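Local coordinates for protein thermotoga maritima TmcAL (Thermotoga maritima, PDB 5Y0T) that belongs to the HIGH nucleotidyl transferase family and is modelled here with adenosine-5'-rp-alpha-thio-triphosphate bound, at residues A[142-147]-A[163-168]; A[333-338]-A[377-382]; A[352-357]-A[361-366]. All coordinates share one frame; numbering follows the deposited sequence.

Interaction 1. Residues A[142-147]-A[163-168]; sequences ARKYAL and KLEKSN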
# COMPACT_ATOMS: atom_id res chain seq x y z
N ALA A 142 -19.55 6.52 -28.43
CA ALA A 142 -20.43 7.66 -28.67
C ALA A 142 -19.81 8.67 -29.62
O ALA A 142 -20.47 9.15 -30.54
CB ALA A 142 -20.78 8.33 -27.35
N ARG A 143 -18.55 9.01 -29.37
CA ARG A 143 -17.80 9.91 -30.24
C ARG A 143 -17.73 9.34 -31.66
O ARG A 143 -17.90 10.08 -32.63
CB ARG A 143 -16.40 10.14 -29.69
CG ARG A 143 -15.51 10.98 -30.61
CD ARG A 143 -14.21 11.39 -29.91
NE ARG A 143 -13.32 10.25 -29.67
CZ ARG A 143 -12.13 10.33 -29.10
NH1 ARG A 143 -11.64 11.50 -28.69
NH2 ARG A 143 -11.41 9.23 -28.94
N LYS A 144 -17.49 8.04 -31.76
CA LYS A 144 -17.42 7.37 -33.06
C LYS A 144 -18.74 7.50 -33.82
O LYS A 144 -18.77 7.93 -34.98
CB LYS A 144 -17.06 5.89 -32.88
CG LYS A 144 -16.88 5.13 -34.20
CD LYS A 144 -16.37 3.70 -33.98
CE LYS A 144 -17.36 2.86 -33.18
NZ LYS A 144 -16.93 1.43 -33.10
N TYR A 145 -19.84 7.14 -33.16
CA TYR A 145 -21.16 7.19 -33.76
C TYR A 145 -21.54 8.63 -34.11
O TYR A 145 -22.15 8.89 -35.15
CB TYR A 145 -22.21 6.58 -32.83
CG TYR A 145 -21.93 5.14 -32.46
CD1 TYR A 145 -21.34 4.27 -33.38
CD2 TYR A 145 -22.24 4.65 -31.21
CE1 TYR A 145 -21.08 2.96 -33.05
CE2 TYR A 145 -21.98 3.34 -30.87
CZ TYR A 145 -21.40 2.50 -31.80
OH TYR A 145 -21.14 1.19 -31.46
N ALA A 146 -21.16 9.56 -33.24
CA ALA A 146 -21.48 10.97 -33.45
C ALA A 146 -20.74 11.50 -34.68
O ALA A 146 -21.30 12.26 -35.48
CB ALA A 146 -21.15 11.78 -32.23
N LEU A 147 -19.48 11.10 -34.82
CA LEU A 147 -18.68 11.51 -35.97
C LEU A 147 -19.26 10.93 -37.25
O LEU A 147 -19.35 11.62 -38.27
CB LEU A 147 -17.22 11.07 -35.80
CG LEU A 147 -16.41 11.88 -34.78
CD1 LEU A 147 -15.08 11.21 -34.49
CD2 LEU A 147 -16.19 13.30 -35.27
N LYS A 163 -12.04 3.91 -39.33
CA LYS A 163 -10.59 3.89 -39.13
C LYS A 163 -10.22 4.18 -37.67
O LYS A 163 -9.15 3.81 -37.19
CB LYS A 163 -9.90 4.91 -40.05
CG LYS A 163 -9.92 4.55 -41.54
CD LYS A 163 -9.38 5.72 -42.36
CE LYS A 163 -9.70 5.58 -43.83
NZ LYS A 163 -9.34 6.83 -44.55
N LEU A 164 -11.13 4.84 -36.96
CA LEU A 164 -10.88 5.25 -35.59
C LEU A 164 -11.14 4.11 -34.62
O LEU A 164 -11.12 4.30 -33.41
CB LEU A 164 -11.73 6.48 -35.23
CG LEU A 164 -11.36 7.74 -36.03
CD1 LEU A 164 -12.31 8.89 -35.72
CD2 LEU A 164 -9.91 8.15 -35.76
N GLU A 165 -11.41 2.91 -35.13
CA GLU A 165 -11.46 1.75 -34.25
C GLU A 165 -10.05 1.21 -33.99
O GLU A 165 -9.85 0.32 -33.16
CB GLU A 165 -12.34 0.65 -34.84
CG GLU A 165 -13.76 1.10 -35.09
CD GLU A 165 -14.69 -0.03 -35.48
OE1 GLU A 165 -14.21 -1.14 -35.79
OE2 GLU A 165 -15.92 0.20 -35.48
N LYS A 166 -9.08 1.76 -34.71
CA LYS A 166 -7.70 1.28 -34.62
C LYS A 166 -6.92 2.17 -33.66
O LYS A 166 -6.96 3.40 -33.79
CB LYS A 166 -7.04 1.28 -36.01
CG LYS A 166 -7.77 0.44 -37.07
CD LYS A 166 -7.65 -1.05 -36.81
CE LYS A 166 -8.29 -1.85 -37.94
NZ LYS A 166 -8.37 -3.31 -37.62
N SER A 167 -6.23 1.55 -32.71
CA SER A 167 -5.60 2.27 -31.58
C SER A 167 -4.68 3.41 -32.00
O SER A 167 -4.76 4.53 -31.45
CB SER A 167 -4.79 1.28 -30.72
OG SER A 167 -5.61 0.25 -30.22
N ASN A 168 -3.80 3.15 -32.95
CA ASN A 168 -2.77 4.13 -33.26
C ASN A 168 -3.32 5.37 -33.98
O ASN A 168 -2.84 6.48 -33.75
CB ASN A 168 -1.64 3.46 -34.05
CG ASN A 168 -0.83 2.50 -33.19
OD1 ASN A 168 0.09 2.92 -32.48
ND2 ASN A 168 -1.17 1.22 -33.24

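Interaction 2. Residues A[333-338]-A[377-382]; sequences GPQYIR and LPVDKQ. With EDO (1,2-ethanediol), chain G.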
# COMPACT_ATOMS: atom_id res chain seq x y z
N GLY A 333 -1.16 21.15 -18.15
CA GLY A 333 -0.11 20.35 -18.76
C GLY A 333 1.05 20.04 -17.83
O GLY A 333 1.01 20.35 -16.63
N PRO A 334 2.10 19.42 -18.38
CA PRO A 334 3.37 19.18 -17.68
C PRO A 334 4.03 20.49 -17.29
O PRO A 334 3.92 21.46 -18.04
CB PRO A 334 4.21 18.43 -18.73
CG PRO A 334 3.65 18.92 -20.05
CD PRO A 334 2.15 19.00 -19.79
N GLN A 335 4.63 20.54 -16.11
CA GLN A 335 5.25 21.76 -15.64
C GLN A 335 6.77 21.75 -15.82
O GLN A 335 7.44 22.71 -15.45
CB GLN A 335 4.87 22.01 -14.18
CG GLN A 335 3.35 22.18 -13.98
CD GLN A 335 2.78 23.34 -14.80
OE1 GLN A 335 3.20 24.48 -14.62
NE2 GLN A 335 1.82 23.06 -15.69
N TYR A 336 7.33 20.68 -16.38
CA TYR A 336 8.79 20.62 -16.56
C TYR A 336 9.14 19.70 -17.72
O TYR A 336 8.33 18.85 -18.13
CB TYR A 336 9.51 20.09 -15.27
CG TYR A 336 8.87 18.81 -14.77
CD1 TYR A 336 9.22 17.57 -15.29
CD2 TYR A 336 7.85 18.86 -13.83
CE1 TYR A 336 8.59 16.41 -14.87
CE2 TYR A 336 7.21 17.71 -13.40
CZ TYR A 336 7.59 16.49 -13.91
OH TYR A 336 6.92 15.35 -13.47
N ILE A 337 10.34 19.87 -18.24
CA ILE A 337 10.88 18.95 -19.21
C ILE A 337 11.98 18.13 -18.53
O ILE A 337 13.02 18.68 -18.17
CB ILE A 337 11.47 19.68 -20.43
CG1 ILE A 337 10.35 20.43 -21.17
CG2 ILE A 337 12.13 18.68 -21.36
CD1 ILE A 337 10.85 21.56 -22.09
N ARG A 338 11.75 16.83 -18.36
CA ARG A 338 12.74 15.96 -17.71
C ARG A 338 13.64 15.33 -18.77
O ARG A 338 13.16 14.65 -19.65
CB ARG A 338 12.05 14.86 -16.88
CG ARG A 338 13.01 13.76 -16.37
CD ARG A 338 13.76 14.18 -15.10
NE ARG A 338 14.69 13.14 -14.64
CZ ARG A 338 14.34 12.11 -13.88
NH1 ARG A 338 13.08 12.00 -13.47
NH2 ARG A 338 15.24 11.21 -13.51
N LEU A 377 10.07 31.14 -15.69
CA LEU A 377 8.88 30.64 -16.37
C LEU A 377 7.72 30.52 -15.39
O LEU A 377 7.89 29.96 -14.31
CB LEU A 377 9.18 29.28 -17.03
CG LEU A 377 10.16 29.39 -18.20
CD1 LEU A 377 10.69 28.04 -18.65
CD2 LEU A 377 9.48 30.10 -19.37
N PRO A 378 6.53 31.02 -15.76
CA PRO A 378 5.45 31.12 -14.77
C PRO A 378 4.71 29.81 -14.57
O PRO A 378 3.51 29.72 -14.82
CB PRO A 378 4.54 32.19 -15.39
CG PRO A 378 4.72 31.99 -16.87
CD PRO A 378 6.18 31.64 -17.05
N VAL A 379 5.43 28.79 -14.12
CA VAL A 379 4.82 27.49 -13.91
C VAL A 379 3.96 27.48 -12.64
O VAL A 379 4.04 28.37 -11.79
CB VAL A 379 5.88 26.38 -13.83
CG1 VAL A 379 6.67 26.36 -15.11
CG2 VAL A 379 6.84 26.65 -12.66
N ASP A 380 3.11 26.47 -12.55
CA ASP A 380 2.34 26.22 -11.34
C ASP A 380 3.24 25.43 -10.40
O ASP A 380 3.56 24.27 -10.67
CB ASP A 380 1.06 25.45 -11.69
CG ASP A 380 0.17 25.19 -10.49
OD1 ASP A 380 0.67 24.94 -9.38
OD2 ASP A 380 -1.07 25.20 -10.69
N LYS A 381 3.62 26.05 -9.29
CA LYS A 381 4.66 25.46 -8.44
C LYS A 381 4.16 24.21 -7.74
O LYS A 381 4.86 23.18 -7.72
CB LYS A 381 5.17 26.48 -7.42
CG LYS A 381 6.04 27.57 -8.05
CD LYS A 381 6.89 28.26 -6.99
CE LYS A 381 8.06 29.03 -7.61
NZ LYS A 381 7.59 30.24 -8.34
N GLN A 382 2.96 24.28 -7.18
CA GLN A 382 2.44 23.11 -6.47
C GLN A 382 2.22 21.94 -7.44
O GLN A 382 2.54 20.81 -7.12
CB GLN A 382 1.15 23.45 -5.72
CG GLN A 382 0.76 22.40 -4.66
CD GLN A 382 1.97 21.84 -3.90
OE1 GLN A 382 2.21 20.62 -3.90
NE2 GLN A 382 2.73 22.72 -3.23
C1 EDO G . 3.31 25.98 -17.44
O1 EDO G . 3.63 27.39 -17.33
C2 EDO G . 1.94 25.81 -18.11
O2 EDO G . 0.90 25.81 -17.10

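Interaction 3. Residues A[352-357]-A[361-366]; sequences LMRKKA and IVTNMS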
# COMPACT_ATOMS: atom_id res chain seq x y z
N LEU A 352 20.05 24.73 -27.40
CA LEU A 352 19.05 25.62 -27.98
C LEU A 352 17.75 25.58 -27.17
O LEU A 352 17.12 26.61 -26.95
CB LEU A 352 18.77 25.24 -29.44
CG LEU A 352 17.85 26.24 -30.16
CD1 LEU A 352 18.49 27.63 -30.19
CD2 LEU A 352 17.56 25.77 -31.57
N MET A 353 17.35 24.39 -26.73
CA MET A 353 16.18 24.25 -25.85
C MET A 353 16.31 25.10 -24.61
O MET A 353 15.32 25.67 -24.15
CB MET A 353 15.97 22.79 -25.44
CG MET A 353 15.40 21.92 -26.56
SD MET A 353 15.39 20.17 -26.12
CE MET A 353 14.52 20.24 -24.56
N ARG A 354 17.51 25.21 -24.05
CA ARG A 354 17.67 26.02 -22.84
C ARG A 354 17.33 27.47 -23.13
O ARG A 354 16.86 28.19 -22.25
CB ARG A 354 19.07 25.89 -22.26
CG ARG A 354 19.36 24.48 -21.72
CD ARG A 354 20.65 24.44 -20.89
NE ARG A 354 21.09 23.07 -20.63
CZ ARG A 354 20.63 22.30 -19.64
NH1 ARG A 354 21.10 21.07 -19.48
NH2 ARG A 354 19.70 22.76 -18.81
N LYS A 355 17.56 27.90 -24.37
CA LYS A 355 17.18 29.26 -24.74
C LYS A 355 15.69 29.37 -25.10
O LYS A 355 15.06 30.39 -24.84
CB LYS A 355 18.02 29.77 -25.92
CG LYS A 355 19.53 29.81 -25.64
CD LYS A 355 20.29 30.24 -26.90
CE LYS A 355 21.80 30.36 -26.67
NZ LYS A 355 22.48 29.04 -26.52
N LYS A 356 15.17 28.37 -25.79
CA LYS A 356 13.82 28.48 -26.36
C LYS A 356 12.67 27.79 -25.61
O LYS A 356 11.50 28.00 -25.94
CB LYS A 356 13.85 27.95 -27.80
CG LYS A 356 14.78 28.73 -28.72
CD LYS A 356 14.52 28.39 -30.18
CE LYS A 356 15.28 29.31 -31.13
NZ LYS A 356 14.95 30.75 -30.92
N ALA A 357 12.99 26.99 -24.59
CA ALA A 357 11.95 26.14 -23.99
C ALA A 357 10.96 26.96 -23.19
O ALA A 357 11.30 28.01 -22.66
CB ALA A 357 12.56 25.07 -23.12
N ILE A 361 13.83 23.10 -17.57
CA ILE A 361 14.48 21.85 -17.96
C ILE A 361 15.18 21.25 -16.74
O ILE A 361 15.97 21.92 -16.09
CB ILE A 361 15.48 22.09 -19.10
CG1 ILE A 361 14.73 22.48 -20.37
CG2 ILE A 361 16.35 20.86 -19.35
CD1 ILE A 361 15.58 23.24 -21.38
N VAL A 362 14.86 20.00 -16.44
CA VAL A 362 15.48 19.29 -15.33
C VAL A 362 16.45 18.25 -15.88
O VAL A 362 16.03 17.32 -16.56
CB VAL A 362 14.42 18.59 -14.43
CG1 VAL A 362 15.09 17.79 -13.30
CG2 VAL A 362 13.43 19.61 -13.87
N THR A 363 17.74 18.44 -15.64
CA THR A 363 18.76 17.43 -15.97
C THR A 363 19.19 16.76 -14.67
O THR A 363 19.11 15.55 -14.51
CB THR A 363 20.00 18.03 -16.71
OG1 THR A 363 20.41 19.25 -16.09
CG2 THR A 363 19.68 18.31 -18.17
N ASN A 364 19.65 17.59 -13.75
CA ASN A 364 20.14 17.12 -12.47
C ASN A 364 18.99 17.12 -11.47
O ASN A 364 18.59 18.18 -10.96
CB ASN A 364 21.28 18.04 -12.02
CG ASN A 364 22.07 17.49 -10.85
OD1 ASN A 364 21.59 16.67 -10.08
ND2 ASN A 364 23.31 17.98 -10.71
N MET A 365 18.51 15.93 -11.12
CA MET A 365 17.31 15.84 -10.28
C MET A 365 17.59 16.36 -8.87
O MET A 365 16.70 16.94 -8.23
CB MET A 365 16.81 14.40 -10.23
CG MET A 365 15.88 14.02 -11.39
SD MET A 365 14.31 14.91 -11.40
CE MET A 365 13.37 13.96 -10.20
N SER A 366 18.82 16.21 -8.39
CA SER A 366 19.17 16.72 -7.06
C SER A 366 18.98 18.23 -6.98
O SER A 366 18.92 18.79 -5.90
CB SER A 366 20.62 16.37 -6.70
OG SER A 366 20.76 14.96 -6.54
O HOH W 1 18.69 21.49 -16.20

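Interaction 1. Residues A[142-147]-A[163-168]
Lys144 and Glu165 form a salt bridge at the surface, and Leu147 meets Leu164 beside it. Lys144 lies on a helix; Glu165 ends a 3-10 turn. CB of Lys144 starts toward 163-168. CG is anti to the backbone N (chi1 -176°), which carries the chain on outward. CD of Lys144 then crosses the glutamate chain at a slant, 3.8 Å from CG of Glu165. A single bend about the CG-CD bond (chi3 62°) turns the rest of the chain. CE passes the carboxylate and is 3.8 Å from Glu165 OE2. At the tip, NZ of Lys144 donates a hydrogen bond of 2.9 Å to Glu165 OE2. The ammonium group comes from above the carboxylate plane, 44° out of it. The bridge uses one oxygen: OE1 of Glu165 points away from the ammonium group. Glu165 is extended beyond CG and meets the lysine partway. Glu165 is exposed, and solvent would probably weaken the pull between the charges.

The apolar half is more buried. CD1 of Leu147 touches CD1 of Leu164 at 3.8 Å, methyl to methyl. The two leucine side chains cross at about a right angle, so the touch is narrow. No backbone hydrogen bond joins the segments.

Helix 139-153 thus packs beside the turn that leads into helix 167-182, with Lys166 as N-cap of the second helix. Leu147 and Leu164 both rest on Val114 of helix 108-120. Leu147 also touches Leu118 of that helix, and Leu164 touches Val173. Arg143 makes a salt bridge to Glu174 and so ties helix 139-153 directly to helix 167-182, whose Asn168 touches the bound adenosine-5'-rp-alpha-thio-triphosphate.

Interaction 2. Residues A[333-338]-A[377-382]
Gln335 CG lies anti to the carbonyl carbon (chi1 -61°), and one bend about CB-CG (chi2 -59°) brings OE1 to Val379 and Asp380. NE2 is left to meet other partners. OE1 of Gln335 accepts the backbone N of Asp380 at 2.9 Å. That bond is nearly straight at hydrogen (164°), but the donor stands above the carbonyl plane of the amide. OE1 of Gln335 also lies 3.4 Å from CB of Val379. The other end of the amide turns back on its own segment: NE2 of Gln335 donates to O of Gly333 at 3.0 Å. This acceptor lies close to the amide plane of Gln335, while NE2 sits well above the carbonyl plane of Gly333. Bonds at both ends should fix the flip of the amide.

A molecule of 1,2-ethanediol, probably from the crystallisation liquor, lies against the amide. NE2 of Gln335 donates to its O2 at 3.2 Å, and its O1 makes a weak bond to O of Pro378. CG1 of Val379 covers O of Gln335 at 3.7 Å. That buried carbonyl oxygen has no hydrogen-bonding partner in the model.

Pro378 is the centre of an inverse gamma turn, in which N of Val379 bonds to O of Leu377 at 2.7 Å. Gln387 of helix 381-399 also holds 333-338, bonding to N of Gln335 and O of Gly333. Asp380 points its carboxylate away from Gln335, where OD2 pairs with Lys332 and Lys328. Its OD1 accepts N of Leu383, the classic side-chain N-cap of a helix, here helix 381-399, with Gln335 holding the backbone N of the capping residue.

Interaction 3. Residues A[352-357]-A[361-366]
This contact belongs to a beta-alpha-beta crossover, in which helix 346-356 joins the parallel neighbouring strands 337-343 and 361-362. Ile361, on the second strand, packs against the last turn of the helix. Its CG1 is anti to the carbonyl carbon (chi1 -68°), and CD1 reaches onward to lie against the turn. There CD1 of Ile361 lies 3.7 Å from O of Met353 and 3.8 Å from CA of Arg354. CB of Ala357, the first residue to leave the helix, closes in on CD1 of Ile361 at 3.9 Å. CB of Met353 adds a looser apolar touch. One methyl thus covers backbone and side-chain atoms of three residues.

Arg354 reaches past the strand to Thr363. Its chain is extended from CG to NE and crosses Ile361 at a slant. It meets Thr363 at about a right angle. CG2 of Thr363 lies at the edge of the guanidinium, 3.4 Å from NH1 of Arg354.

No direct hydrogen bond crosses the contact; a water makes the polar link instead. The water lies in the guanidinium plane, at its edge, and accepts from NH2 of Arg354 at 3.1 Å. It donates to O of Ile361 at 2.8 Å, and its third hydrogen bond, also 2.8 Å, is with OG1 of Thr363.

From the N terminus, interaction 1 comes first. It closes a short loop between helix 139-153 and the approach to helix 167-182, and is complete before the other two begin. Interaction 2 opens just before strand 337-343 and closes a longer loop at the N-cap of helix 381-399. Interaction 3 falls wholly within that loop and closes the tight turn from helix 346-356 to strand 361-362. Interactions 2 and 3 touch: Ile337 O lies 2.8 Å from Val362 N, a probable hydrogen bond between neighbouring strands of one sheet. Interaction 1 stands apart, its centre about 32 Å from that of interaction 2.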